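Local coordinates for DNA repair protein RAD7 (Saccharomyces cerevisiae, PDB 5ZB2), which acts in the global genome repair complex promoting nucleotide excision repair of nontranscribed DNA, this chain being the protein's C-terminal leucine-rich repeat part with a long leading helix, at residues 26-31 with 71-76; 307-312 with 337-342; 158-161 with 165-168; 213-218 with 300-305. All coordinates share one frame; numbering follows the deposited sequence.

Contact 1. Residues 26-31 with 71-76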
loop_
_atom_site.group_PDB
_atom_site.type_symbol
_atom_site.label_atom_id
_atom_site.label_comp_id
_atom_site.label_asym_id
_atom_site.label_seq_id
_atom_site.Cartn_x
_atom_site.Cartn_y
_atom_site.Cartn_z
ATOM N N GLU A 26 1.628 -6.967 19.541
ATOM C CA GLU A 26 3.031 -7.233 19.847
ATOM C C GLU A 26 3.933 -6.727 18.727
ATOM O O GLU A 26 4.931 -6.040 18.978
ATOM C CB GLU A 26 3.249 -8.731 20.075
ATOM C CG GLU A 26 4.676 -9.096 20.483
ATOM C CD GLU A 26 4.925 -10.592 20.484
ATOM O OE1 GLU A 26 6.100 -11.001 20.367
ATOM O OE2 GLU A 26 3.946 -11.359 20.601
ATOM N N ALA A 27 3.604 -7.068 17.479
ATOM C CA ALA A 27 4.397 -6.589 16.352
ATOM C C ALA A 27 4.373 -5.069 16.276
ATOM O O ALA A 27 5.377 -4.439 15.921
ATOM C CB ALA A 27 3.883 -7.201 15.049
ATOM N N ASP A 28 3.235 -4.458 16.612
ATOM C CA ASP A 28 3.156 -3.003 16.609
ATOM C C ASP A 28 4.151 -2.401 17.594
ATOM O O ASP A 28 4.768 -1.367 17.311
ATOM C CB ASP A 28 1.732 -2.557 16.939
ATOM C CG ASP A 28 1.524 -1.070 16.727
ATOM O OD1 ASP A 28 1.183 -0.668 15.594
ATOM O OD2 ASP A 28 1.703 -0.302 17.694
ATOM N N GLU A 29 4.334 -3.041 18.751
ATOM C CA GLU A 29 5.312 -2.552 19.718
ATOM C C GLU A 29 6.731 -2.757 19.207
ATOM O O GLU A 29 7.571 -1.857 19.306
ATOM C CB GLU A 29 5.121 -3.248 21.065
ATOM C CG GLU A 29 3.727 -3.095 21.653
ATOM C CD GLU A 29 3.251 -1.655 21.662
ATOM O OE1 GLU A 29 4.098 -0.748 21.800
ATOM O OE2 GLU A 29 2.030 -1.432 21.523
ATOM N N SER A 30 7.022 -3.939 18.662
ATOM C CA SER A 30 8.335 -4.151 18.063
ATOM C C SER A 30 8.620 -3.115 16.985
ATOM O O SER A 30 9.776 -2.728 16.789
ATOM C CB SER A 30 8.436 -5.557 17.480
ATOM O OG SER A 30 9.650 -5.706 16.762
ATOM N N SER A 31 7.584 -2.655 16.280
ATOM C CA SER A 31 7.772 -1.583 15.309
ATOM C C SER A 31 8.180 -0.289 16.002
ATOM O O SER A 31 9.044 0.444 15.507
ATOM C CB SER A 31 6.490 -1.377 14.503
ATOM O OG SER A 31 6.083 -2.582 13.878
ATOM N N PHE A 71 9.104 9.892 11.376
ATOM C CA PHE A 71 7.958 10.401 12.116
ATOM C C PHE A 71 6.985 9.306 12.535
ATOM O O PHE A 71 5.884 9.617 13.001
ATOM C CB PHE A 71 7.225 11.446 11.271
ATOM C CG PHE A 71 8.102 12.564 10.796
ATOM C CD1 PHE A 71 8.828 12.443 9.623
ATOM C CD2 PHE A 71 8.201 13.740 11.520
ATOM C CE1 PHE A 71 9.636 13.472 9.185
ATOM C CE2 PHE A 71 9.008 14.771 11.084
ATOM C CZ PHE A 71 9.725 14.638 9.918
ATOM N N LEU A 72 7.358 8.037 12.392
ATOM C CA LEU A 72 6.436 6.935 12.627
ATOM C C LEU A 72 6.599 6.363 14.031
ATOM O O LEU A 72 7.694 6.351 14.600
ATOM C CB LEU A 72 6.640 5.825 11.591
ATOM C CG LEU A 72 6.378 6.194 10.127
ATOM C CD1 LEU A 72 6.609 4.986 9.228
ATOM C CD2 LEU A 72 4.972 6.737 9.926
ATOM N N LYS A 73 5.486 5.878 14.580
ATOM C CA LYS A 73 5.444 5.268 15.908
ATOM C C LYS A 73 5.990 6.218 16.978
ATOM O O LYS A 73 6.910 5.893 17.729
ATOM C CB LYS A 73 6.201 3.936 15.914
ATOM C CG LYS A 73 5.521 2.812 15.130
ATOM C CD LYS A 73 4.072 2.574 15.565
ATOM C CE LYS A 73 3.941 2.332 17.063
ATOM N NZ LYS A 73 2.514 2.194 17.479
ATOM N N THR A 74 5.394 7.406 17.034
ATOM C CA THR A 74 5.641 8.371 18.095
ATOM C C THR A 74 4.330 8.656 18.817
ATOM O O THR A 74 3.249 8.282 18.356
ATOM C CB THR A 74 6.235 9.677 17.546
ATOM O OG1 THR A 74 5.202 10.462 16.938
ATOM C CG2 THR A 74 7.324 9.391 16.515
ATOM N N ASP A 75 4.430 9.320 19.967
ATOM C CA ASP A 75 3.251 9.762 20.699
ATOM C C ASP A 75 2.858 11.195 20.354
ATOM O O ASP A 75 2.149 11.844 21.131
ATOM C CB ASP A 75 3.474 9.616 22.209
ATOM C CG ASP A 75 4.657 10.419 22.708
ATOM O OD1 ASP A 75 5.636 10.563 21.953
ATOM O OD2 ASP A 75 4.609 10.900 23.860
ATOM N N LEU A 76 3.303 11.697 19.205
ATOM C CA LEU A 76 2.980 13.055 18.793
ATOM C C LEU A 76 1.485 13.184 18.514
ATOM O O LEU A 76 0.847 12.258 18.007
ATOM C CB LEU A 76 3.792 13.427 17.552
ATOM C CG LEU A 76 3.709 14.867 17.044
ATOM C CD1 LEU A 76 4.214 15.853 18.084
ATOM C CD2 LEU A 76 4.500 15.007 15.754
HETATM O O HOH W 1 0.467 2.075 15.200
#
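Asp-28, on the long helix 8-41, meets Lys-73, in the loop that leads into strand 78-81, through a salt bridge of 2.6 Å between Asp-28 OD2 and Lys-73 NZ. The ammonium group approaches OD2 on its syn side, lying 24° out of the carboxylate plane. The second carboxylate oxygen is engaged as well: a water donates to Asp-28 OD1 at 2.9 Å and accepts from Lys-73 NZ at 3.1 Å, so both carboxylate oxygens are tied to the same ammonium group, one directly and one through the water. Lys-73 gets there by a chain folded at chi2 and chi3 (both -54°), which brings its methylene groups past the helix, with CG 4.2 Å from Ser-31 C. Phe-35 on the same helix and Phe-98 on helix 89-98 also touch this lysine. Within the helix, Ala-27 O takes two bonds: Ser-31 OG donates to it at 2.8 Å, while Ser-31 N reaches that same oxygen at 2.9 Å from the opposite face of the carbonyl plane. In the loop, Thr-74 OG1 accepts from Leu-76 N at 3.2 Å and forms an ST turn. Another face of helix 8-41 packs on a neighbouring copy of the protein, where Ala-27 and Ser-30 touch Val-34 of that second subunit. Lying at the surface, with a bound polyethylene glycol fragment beside Asp-28, the ion pair adds a charged, water-bridged link to the apolar packing of Leu-72 on Phe-35, and its strength is likely to depend on the surrounding solution.

Contact 2. Residues 307-312 with 337-342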
loop_
_atom_site.group_PDB
_atom_site.type_symbol
_atom_site.label_atom_id
_atom_site.label_comp_id
_atom_site.label_asym_id
_atom_site.label_seq_id
_atom_site.Cartn_x
_atom_site.Cartn_y
_atom_site.Cartn_z
ATOM N N LEU A 307 -6.256 52.538 3.033
ATOM C CA LEU A 307 -6.010 52.714 4.458
ATOM C C LEU A 307 -4.868 53.689 4.707
ATOM O O LEU A 307 -3.792 53.580 4.106
ATOM C CB LEU A 307 -5.709 51.369 5.112
ATOM C CG LEU A 307 -6.809 50.317 4.983
ATOM C CD1 LEU A 307 -6.428 49.088 5.794
ATOM C CD2 LEU A 307 -8.173 50.847 5.412
ATOM N N GLY A 308 -5.109 54.635 5.616
ATOM C CA GLY A 308 -4.148 55.660 5.965
ATOM C C GLY A 308 -3.763 55.649 7.433
ATOM O O GLY A 308 -3.994 54.664 8.142
ATOM N N ASP A 309 -3.192 56.762 7.899
ATOM C CA ASP A 309 -2.525 56.783 9.198
ATOM C C ASP A 309 -3.473 56.405 10.333
ATOM O O ASP A 309 -3.134 55.584 11.191
ATOM C CB ASP A 309 -1.919 58.165 9.451
ATOM C CG ASP A 309 -0.812 58.510 8.470
ATOM O OD1 ASP A 309 -0.227 57.585 7.873
ATOM O OD2 ASP A 309 -0.523 59.711 8.294
ATOM N N MET A 310 -4.666 57.006 10.367
ATOM C CA MET A 310 -5.500 56.886 11.559
ATOM C C MET A 310 -5.928 55.447 11.816
ATOM O O MET A 310 -6.057 55.039 12.977
ATOM C CB MET A 310 -6.727 57.793 11.442
ATOM C CG MET A 310 -6.453 59.248 11.798
ATOM S SD MET A 310 -5.741 59.460 13.448
ATOM C CE MET A 310 -7.053 58.803 14.476
ATOM N N ALA A 311 -6.159 54.665 10.762
ATOM C CA ALA A 311 -6.474 53.255 10.954
ATOM C C ALA A 311 -5.364 52.549 11.729
ATOM O O ALA A 311 -5.633 51.792 12.671
ATOM C CB ALA A 311 -6.701 52.582 9.602
ATOM N N ILE A 312 -4.108 52.802 11.354
ATOM C CA ILE A 312 -2.980 52.133 11.996
ATOM C C ILE A 312 -2.753 52.683 13.397
ATOM O O ILE A 312 -2.417 51.935 14.325
ATOM C CB ILE A 312 -1.715 52.275 11.128
ATOM C CG1 ILE A 312 -1.976 51.785 9.699
ATOM C CG2 ILE A 312 -0.545 51.515 11.749
ATOM C CD1 ILE A 312 -2.526 50.381 9.608
ATOM N N LYS A 337 4.594 59.388 7.315
ATOM C CA LYS A 337 5.564 59.115 8.369
ATOM C C LYS A 337 4.907 59.098 9.744
ATOM O O LYS A 337 5.392 58.416 10.653
ATOM C CB LYS A 337 6.683 60.154 8.323
ATOM C CG LYS A 337 7.844 59.863 9.255
ATOM C CD LYS A 337 8.972 60.858 9.038
ATOM C CE LYS A 337 10.209 60.503 9.849
ATOM N NZ LYS A 337 11.307 61.484 9.629
ATOM N N GLU A 338 3.799 59.823 9.912
ATOM C CA GLU A 338 3.160 59.907 11.221
ATOM C C GLU A 338 2.670 58.545 11.698
ATOM O O GLU A 338 2.689 58.267 12.903
ATOM C CB GLU A 338 1.998 60.902 11.176
ATOM C CG GLU A 338 1.362 61.185 12.532
ATOM C CD GLU A 338 2.317 61.862 13.497
ATOM O OE1 GLU A 338 3.384 62.332 13.045
ATOM O OE2 GLU A 338 2.000 61.923 14.703
ATOM N N ALA A 339 2.219 57.689 10.779
ATOM C CA ALA A 339 1.771 56.359 11.174
ATOM C C ALA A 339 2.881 55.593 11.884
ATOM O O ALA A 339 2.639 54.934 12.902
ATOM C CB ALA A 339 1.285 55.580 9.951
ATOM N N PHE A 340 4.107 55.672 11.365
ATOM C CA PHE A 340 5.208 54.912 11.941
ATOM C C PHE A 340 5.750 55.544 13.217
ATOM O O PHE A 340 6.447 54.866 13.980
ATOM C CB PHE A 340 6.326 54.759 10.912
ATOM C CG PHE A 340 5.889 54.072 9.653
ATOM C CD1 PHE A 340 5.756 52.695 9.613
ATOM C CD2 PHE A 340 5.600 54.800 8.511
ATOM C CE1 PHE A 340 5.348 52.058 8.456
ATOM C CE2 PHE A 340 5.194 54.165 7.351
ATOM C CZ PHE A 340 5.068 52.795 7.324
ATOM N N VAL A 341 5.442 56.818 13.468
ATOM C CA VAL A 341 5.808 57.431 14.741
ATOM C C VAL A 341 5.222 56.629 15.893
ATOM O O VAL A 341 5.889 56.389 16.907
ATOM C CB VAL A 341 5.344 58.901 14.782
ATOM C CG1 VAL A 341 5.668 59.530 16.123
ATOM C CG2 VAL A 341 5.999 59.698 13.664
ATOM N N ALA A 342 3.972 56.187 15.751
ATOM C CA ALA A 342 3.297 55.427 16.794
ATOM C C ALA A 342 3.666 53.951 16.796
ATOM O O ALA A 342 3.316 53.247 17.750
ATOM C CB ALA A 342 1.782 55.563 16.639
#
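Asp-309 and Ala-339 meet where two successive helices, 309-320 and the weakly bonded 337-341, lie next to each other in the leucine-rich repeat solenoid. The backbones come near at this point, with Asp-309 CA 4.7 Å from Ala-339 CA. Followed outward, the aspartate first brings its CB to 4.1 Å from the methyl group Ala-339 CB. With CG anti to the carbonyl carbon (chi1 -65°), the carboxylate carries on along the N-terminal end of the second helix, and CG stands equally near to Ala-339 CB and Ala-339 N. At the tip, OD1 rests against the methyl group and OD2 passes 4.0 Å from Glu-338 CB, while both oxygens take hydrogen bonds just outside the two segments, OD2 with Thr-336 OG1. That threonine hydroxyl is also bonded to Glu-338 N, so Asp-309 is linked to the first turn of the second helix through a shared hydroxyl. Were Asp-309 an alanine, Thr-336 OG1 would probably lose its carboxylate partner and a gap would be likely to open beside the Ala-339 methyl. Glu-338 does not bring its own charge to the site: its chain bends at chi2 (64°), and Glu-338 OE1 ends 6.7 Å from Asp-309 OD2, a separation that probably keeps the repulsion of like charges modest. On the inner side, Ile-312 packs on Leu-329, while Phe-340 is set among Leu-353, Val-363 and Leu-367. Between residues 307-312 and 337-342, the closest approach is that of Asp-309 OD1 to Ala-339 CB, 3.3 Å.

Contact 3. Residues 158-161 with 165-168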
loop_
_atom_site.group_PDB
_atom_site.type_symbol
_atom_site.label_atom_id
_atom_site.label_comp_id
_atom_site.label_asym_id
_atom_site.label_seq_id
_atom_site.Cartn_x
_atom_site.Cartn_y
_atom_site.Cartn_z
ATOM N N PHE A 158 -11.564 22.179 10.004
ATOM C CA PHE A 158 -11.360 21.749 8.626
ATOM C C PHE A 158 -10.967 22.951 7.783
ATOM O O PHE A 158 -11.717 23.931 7.705
ATOM C CB PHE A 158 -12.616 21.080 8.060
ATOM C CG PHE A 158 -12.420 20.482 6.693
ATOM C CD1 PHE A 158 -11.640 19.346 6.525
ATOM C CD2 PHE A 158 -13.010 21.054 5.578
ATOM C CE1 PHE A 158 -11.451 18.793 5.272
ATOM C CE2 PHE A 158 -12.824 20.503 4.317
ATOM C CZ PHE A 158 -12.046 19.370 4.168
ATOM N N HIS A 159 -9.786 22.873 7.172
ATOM C CA HIS A 159 -9.316 23.850 6.198
ATOM C C HIS A 159 -8.917 23.103 4.936
ATOM O O HIS A 159 -8.123 22.159 5.000
ATOM C CB HIS A 159 -8.122 24.652 6.733
ATOM C CG HIS A 159 -8.432 25.464 7.951
ATOM N ND1 HIS A 159 -8.273 26.834 7.992
ATOM C CD2 HIS A 159 -8.893 25.103 9.172
ATOM C CE1 HIS A 159 -8.623 27.280 9.185
ATOM N NE2 HIS A 159 -9.004 26.251 9.920
ATOM N N ILE A 160 -9.477 23.512 3.796
ATOM C CA ILE A 160 -9.118 22.946 2.502
ATOM C C ILE A 160 -8.814 24.083 1.534
ATOM O O ILE A 160 -9.468 25.132 1.564
ATOM C CB ILE A 160 -10.226 22.028 1.945
ATOM C CG1 ILE A 160 -9.817 21.504 0.562
ATOM C CG2 ILE A 160 -11.560 22.766 1.892
ATOM C CD1 ILE A 160 -10.667 20.373 0.068
ATOM N N SER A 161 -7.828 23.867 0.663
ATOM C CA SER A 161 -7.378 24.907 -0.249
ATOM C C SER A 161 -6.939 24.292 -1.572
ATOM O O SER A 161 -6.546 23.124 -1.642
ATOM C CB SER A 161 -6.223 25.715 0.353
ATOM O OG SER A 161 -6.559 26.214 1.635
ATOM N N ARG A 165 -12.264 20.747 -7.351
ATOM C CA ARG A 165 -13.137 19.591 -7.209
ATOM C C ARG A 165 -13.837 19.546 -5.857
ATOM O O ARG A 165 -14.615 18.621 -5.610
ATOM C CB ARG A 165 -12.342 18.297 -7.428
ATOM C CG ARG A 165 -12.044 18.010 -8.894
ATOM C CD ARG A 165 -11.110 16.821 -9.070
ATOM N NE ARG A 165 -10.872 16.524 -10.478
ATOM C CZ ARG A 165 -9.812 15.864 -10.943
ATOM N NH1 ARG A 165 -8.867 15.435 -10.118
ATOM N NH2 ARG A 165 -9.687 15.650 -12.245
ATOM N N PHE A 166 -13.574 20.511 -4.976
ATOM C CA PHE A 166 -14.363 20.697 -3.759
ATOM C C PHE A 166 -15.537 21.604 -4.116
ATOM O O PHE A 166 -15.417 22.831 -4.117
ATOM C CB PHE A 166 -13.510 21.285 -2.642
ATOM C CG PHE A 166 -14.167 21.236 -1.294
ATOM C CD1 PHE A 166 -14.201 20.056 -0.574
ATOM C CD2 PHE A 166 -14.750 22.369 -0.747
ATOM C CE1 PHE A 166 -14.805 19.998 0.672
ATOM C CE2 PHE A 166 -15.355 22.322 0.500
ATOM C CZ PHE A 166 -15.384 21.134 1.210
ATOM N N THR A 167 -16.675 20.997 -4.420
ATOM C CA THR A 167 -17.802 21.703 -5.007
ATOM C C THR A 167 -18.768 22.187 -3.930
ATOM O O THR A 167 -18.623 21.890 -2.744
ATOM C CB THR A 167 -18.534 20.791 -5.988
ATOM O OG1 THR A 167 -19.139 19.711 -5.264
ATOM C CG2 THR A 167 -17.555 20.223 -7.018
ATOM N N ASP A 168 -19.775 22.946 -4.366
ATOM C CA ASP A 168 -20.837 23.365 -3.455
ATOM C C ASP A 168 -21.492 22.162 -2.785
ATOM O O ASP A 168 -21.812 22.203 -1.590
ATOM C CB ASP A 168 -21.873 24.197 -4.214
ATOM C CG ASP A 168 -21.408 25.621 -4.462
ATOM O OD1 ASP A 168 -20.768 26.206 -3.559
ATOM O OD2 ASP A 168 -21.677 26.158 -5.558
#
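Within the leucine-rich repeat solenoid, strand 157-161 is followed by a short loop that climbs to helix 168-178, and Phe-166 of that loop folds back onto Phe-158 and Ile-160 of the strand. Ile-160 does most of the touching, with both of its ends. Its CG2 methyl sits over one face of the Phe-166 ring, 4.1 Å from the centroid and only 10° off the ring normal, a CH-pi contact. The other branch, with CG1 anti to the backbone N (chi1 178°), carries CD1 to 3.6 Å from Phe-166 CD1, so the isoleucine spans the ring from its centre to the side nearest the backbone. At the far end, Phe-158 CE2 lies 4.1 Å from Phe-166 CZ. Here CZ stands at the edge of the Phe-158 ring, near its plane, and the two aromatic side chains run past each other in opposite directions. Replacing Phe-166 with an alanine would probably leave the Ile-160 methyl groups and the Phe-158 edge facing a gap and the loop less firmly packed on the strand. Helix 141-150 closes the cluster with two edge-to-face partners, Trp-144 for Phe-166 and Phe-148 for Phe-158, and Leu-190 touches both Ile-160 and Phe-166. Immediately after the phenylalanine, Thr-167 occupies the N-cap position of helix 168-178, so the buried ring lies just before the start of the helix. All three touching residues are buried, and their contact is purely apolar: strand and loop are held by shape fit and dispersion, with no charge or polar atom to be satisfied between their side chains.

Contact 4. Residues 213-218 with 300-305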
loop_
_atom_site.group_PDB
_atom_site.type_symbol
_atom_site.label_atom_id
_atom_site.label_comp_id
_atom_site.label_asym_id
_atom_site.label_seq_id
_atom_site.Cartn_x
_atom_site.Cartn_y
_atom_site.Cartn_z
ATOM N N ILE A 213 -11.452 32.764 4.849
ATOM C CA ILE A 213 -12.027 32.753 3.505
ATOM C C ILE A 213 -11.086 33.544 2.609
ATOM O O ILE A 213 -10.804 34.714 2.889
ATOM C CB ILE A 213 -13.443 33.356 3.452
ATOM C CG1 ILE A 213 -14.390 32.600 4.391
ATOM C CG2 ILE A 213 -13.967 33.329 2.019
ATOM C CD1 ILE A 213 -15.804 33.188 4.477
ATOM N N GLU A 214 -10.602 32.920 1.532
ATOM C CA GLU A 214 -9.628 33.565 0.661
ATOM C C GLU A 214 -9.985 33.348 -0.803
ATOM O O GLU A 214 -10.295 32.228 -1.214
ATOM C CB GLU A 214 -8.216 33.037 0.927
ATOM C CG GLU A 214 -7.824 33.020 2.388
ATOM C CD GLU A 214 -6.368 32.643 2.593
ATOM O OE1 GLU A 214 -5.507 33.546 2.555
ATOM O OE2 GLU A 214 -6.081 31.442 2.780
ATOM N N TYR A 215 -9.925 34.429 -1.579
ATOM C CA TYR A 215 -10.006 34.410 -3.034
ATOM C C TYR A 215 -11.185 33.587 -3.543
ATOM O O TYR A 215 -10.993 32.554 -4.197
ATOM C CB TYR A 215 -8.679 33.898 -3.601
ATOM C CG TYR A 215 -7.517 34.619 -2.962
ATOM C CD1 TYR A 215 -7.304 35.965 -3.208
ATOM C CD2 TYR A 215 -6.666 33.971 -2.077
ATOM C CE1 TYR A 215 -6.268 36.647 -2.609
ATOM C CE2 TYR A 215 -5.623 34.643 -1.471
ATOM C CZ TYR A 215 -5.429 35.986 -1.742
ATOM O OH TYR A 215 -4.394 36.676 -1.150
ATOM N N PRO A 216 -12.416 34.018 -3.279
ATOM C CA PRO A 216 -13.569 33.376 -3.919
ATOM C C PRO A 216 -13.538 33.591 -5.423
ATOM O O PRO A 216 -13.082 34.626 -5.914
ATOM C CB PRO A 216 -14.769 34.080 -3.278
ATOM C CG PRO A 216 -14.233 35.424 -2.881
ATOM C CD PRO A 216 -12.811 35.179 -2.465
ATOM N N PHE A 217 -14.036 32.595 -6.161
ATOM C CA PHE A 217 -13.983 32.658 -7.618
ATOM C C PHE A 217 -14.821 33.815 -8.148
ATOM O O PHE A 217 -14.343 34.632 -8.945
ATOM C CB PHE A 217 -14.450 31.332 -8.217
ATOM C CG PHE A 217 -14.180 31.209 -9.687
ATOM C CD1 PHE A 217 -12.893 30.991 -10.151
ATOM C CD2 PHE A 217 -15.209 31.316 -10.604
ATOM C CE1 PHE A 217 -12.639 30.879 -11.505
ATOM C CE2 PHE A 217 -14.964 31.205 -11.959
ATOM C CZ PHE A 217 -13.677 30.988 -12.411
ATOM N N ASN A 218 -16.078 33.899 -7.722
ATOM C CA ASN A 218 -16.935 35.041 -8.016
ATOM C C ASN A 218 -17.033 35.883 -6.750
ATOM O O ASN A 218 -17.639 35.463 -5.757
ATOM C CB ASN A 218 -18.309 34.588 -8.499
ATOM C CG ASN A 218 -18.247 33.888 -9.844
ATOM O OD1 ASN A 218 -17.480 34.280 -10.725
ATOM N ND2 ASN A 218 -19.050 32.842 -10.009
ATOM N N SER A 300 -2.660 41.796 9.108
ATOM C CA SER A 300 -2.272 42.129 7.743
ATOM C C SER A 300 -3.352 42.962 7.070
ATOM O O SER A 300 -4.536 42.611 7.118
ATOM C CB SER A 300 -2.010 40.873 6.910
ATOM O OG SER A 300 -1.747 41.221 5.557
ATOM N N PHE A 301 -2.933 44.057 6.439
ATOM C CA PHE A 301 -3.793 44.880 5.598
ATOM C C PHE A 301 -3.250 44.961 4.174
ATOM O O PHE A 301 -3.477 45.946 3.470
ATOM C CB PHE A 301 -3.946 46.284 6.184
ATOM C CG PHE A 301 -4.535 46.311 7.567
ATOM C CD1 PHE A 301 -5.805 45.818 7.803
ATOM C CD2 PHE A 301 -3.822 46.848 8.627
ATOM C CE1 PHE A 301 -6.351 45.847 9.076
ATOM C CE2 PHE A 301 -4.364 46.883 9.903
ATOM C CZ PHE A 301 -5.627 46.381 10.126
ATOM N N ARG A 302 -2.538 43.921 3.737
ATOM C CA ARG A 302 -1.924 43.909 2.414
ATOM C C ARG A 302 -2.921 44.329 1.343
ATOM O O ARG A 302 -3.984 43.718 1.192
ATOM C CB ARG A 302 -1.374 42.514 2.102
ATOM C CG ARG A 302 -0.666 42.414 0.751
ATOM C CD ARG A 302 -0.172 41.001 0.462
ATOM N NE ARG A 302 -1.287 40.074 0.311
ATOM C CZ ARG A 302 -2.023 39.957 -0.789
ATOM N NH1 ARG A 302 -1.768 40.710 -1.854
ATOM N NH2 ARG A 302 -3.024 39.087 -0.824
ATOM N N ARG A 303 -2.560 45.377 0.602
ATOM C CA ARG A 303 -3.322 45.859 -0.552
ATOM C C ARG A 303 -4.717 46.345 -0.163
ATOM O O ARG A 303 -5.653 46.279 -0.962
ATOM C CB ARG A 303 -3.405 44.794 -1.651
ATOM C CG ARG A 303 -2.105 44.650 -2.439
ATOM C CD ARG A 303 -2.283 43.857 -3.724
ATOM N NE ARG A 303 -3.269 44.460 -4.617
ATOM C CZ ARG A 303 -3.054 45.542 -5.360
ATOM N NH1 ARG A 303 -1.882 46.164 -5.318
ATOM N NH2 ARG A 303 -4.016 46.010 -6.142
ATOM N N CYS A 304 -4.863 46.857 1.062
ATOM C CA CYS A 304 -6.029 47.662 1.429
ATOM C C CYS A 304 -5.724 49.107 1.051
ATOM O O CYS A 304 -5.377 49.949 1.883
ATOM C CB CYS A 304 -6.342 47.520 2.910
ATOM S SG CYS A 304 -7.413 46.141 3.289
ATOM N N LEU A 305 -5.885 49.393 -0.243
ATOM C CA LEU A 305 -5.244 50.555 -0.849
ATOM C C LEU A 305 -5.675 51.869 -0.207
ATOM O O LEU A 305 -4.928 52.854 -0.260
ATOM C CB LEU A 305 -5.535 50.575 -2.352
ATOM C CG LEU A 305 -5.110 49.326 -3.131
ATOM C CD1 LEU A 305 -5.530 49.433 -4.590
ATOM C CD2 LEU A 305 -3.603 49.090 -3.026
#
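Tyr-215 and Arg-302 make the whole of this contact, each losing 29 Å² to the other across a wide span: the nearest CA atoms, those of Tyr-215 and Arg-303, are 13.5 Å apart. Only the ends of the two long side chains meet. Tyr-215 OH stands 2.8 Å from Arg-302 NH2, but the angle is too poor for a hydrogen bond, and the pair is best read as a close polar approach. Each group comes near the plane of the other at its edge, the ring and guanidinium planes being turned 36° apart. Arg-302 leaves its backbone extended and then bends at chi3 (65°), which swings the guanidinium over to the tyrosine. Its firm partner is Glu-274, which forms a salt bridge with Arg-302 NE and also bonds Ser-300 OG; Glu-275, touched by Tyr-215, offers NH2 a long, weak ion pair. The tyrosine ring, for its part, has a cation-pi partner in Arg-189. The arginine projects from a type II beta turn, closed by Cys-304 N to Phe-301 O at 2.9 Å. Tyr-215 directly follows strand 210-214, and Arg-302 comes two residues after the end of strand 298-300. The contact thus lies at the C-terminal ends of parallel strands in a leucine-rich repeat solenoid, where side chains from beyond these two strands meet across the intervening strands 240-244 and 270-272.

Overall arrangement
Contact 3 is the buried one of the four: an apolar aromatic cluster joining a strand to the loop that follows it. Contact 2 is partly buried and links two successive helices, whereas contacts 1 and 4 lie at the surface and meet through the polar ends of long side chains, as a water-bridged salt bridge in contact 1 and as a close approach without a hydrogen bond in contact 4. Contact 1 ties the N-terminal helix to the beginning of the solenoid, and contact 2 lies on the opposite side of the chain's centre, their centres about 54 Å apart. Contacts 3 and 4 both reach the strand array. Contacts 2 and 4 touch through Phe-301, which packs on Leu-307 and Ile-312.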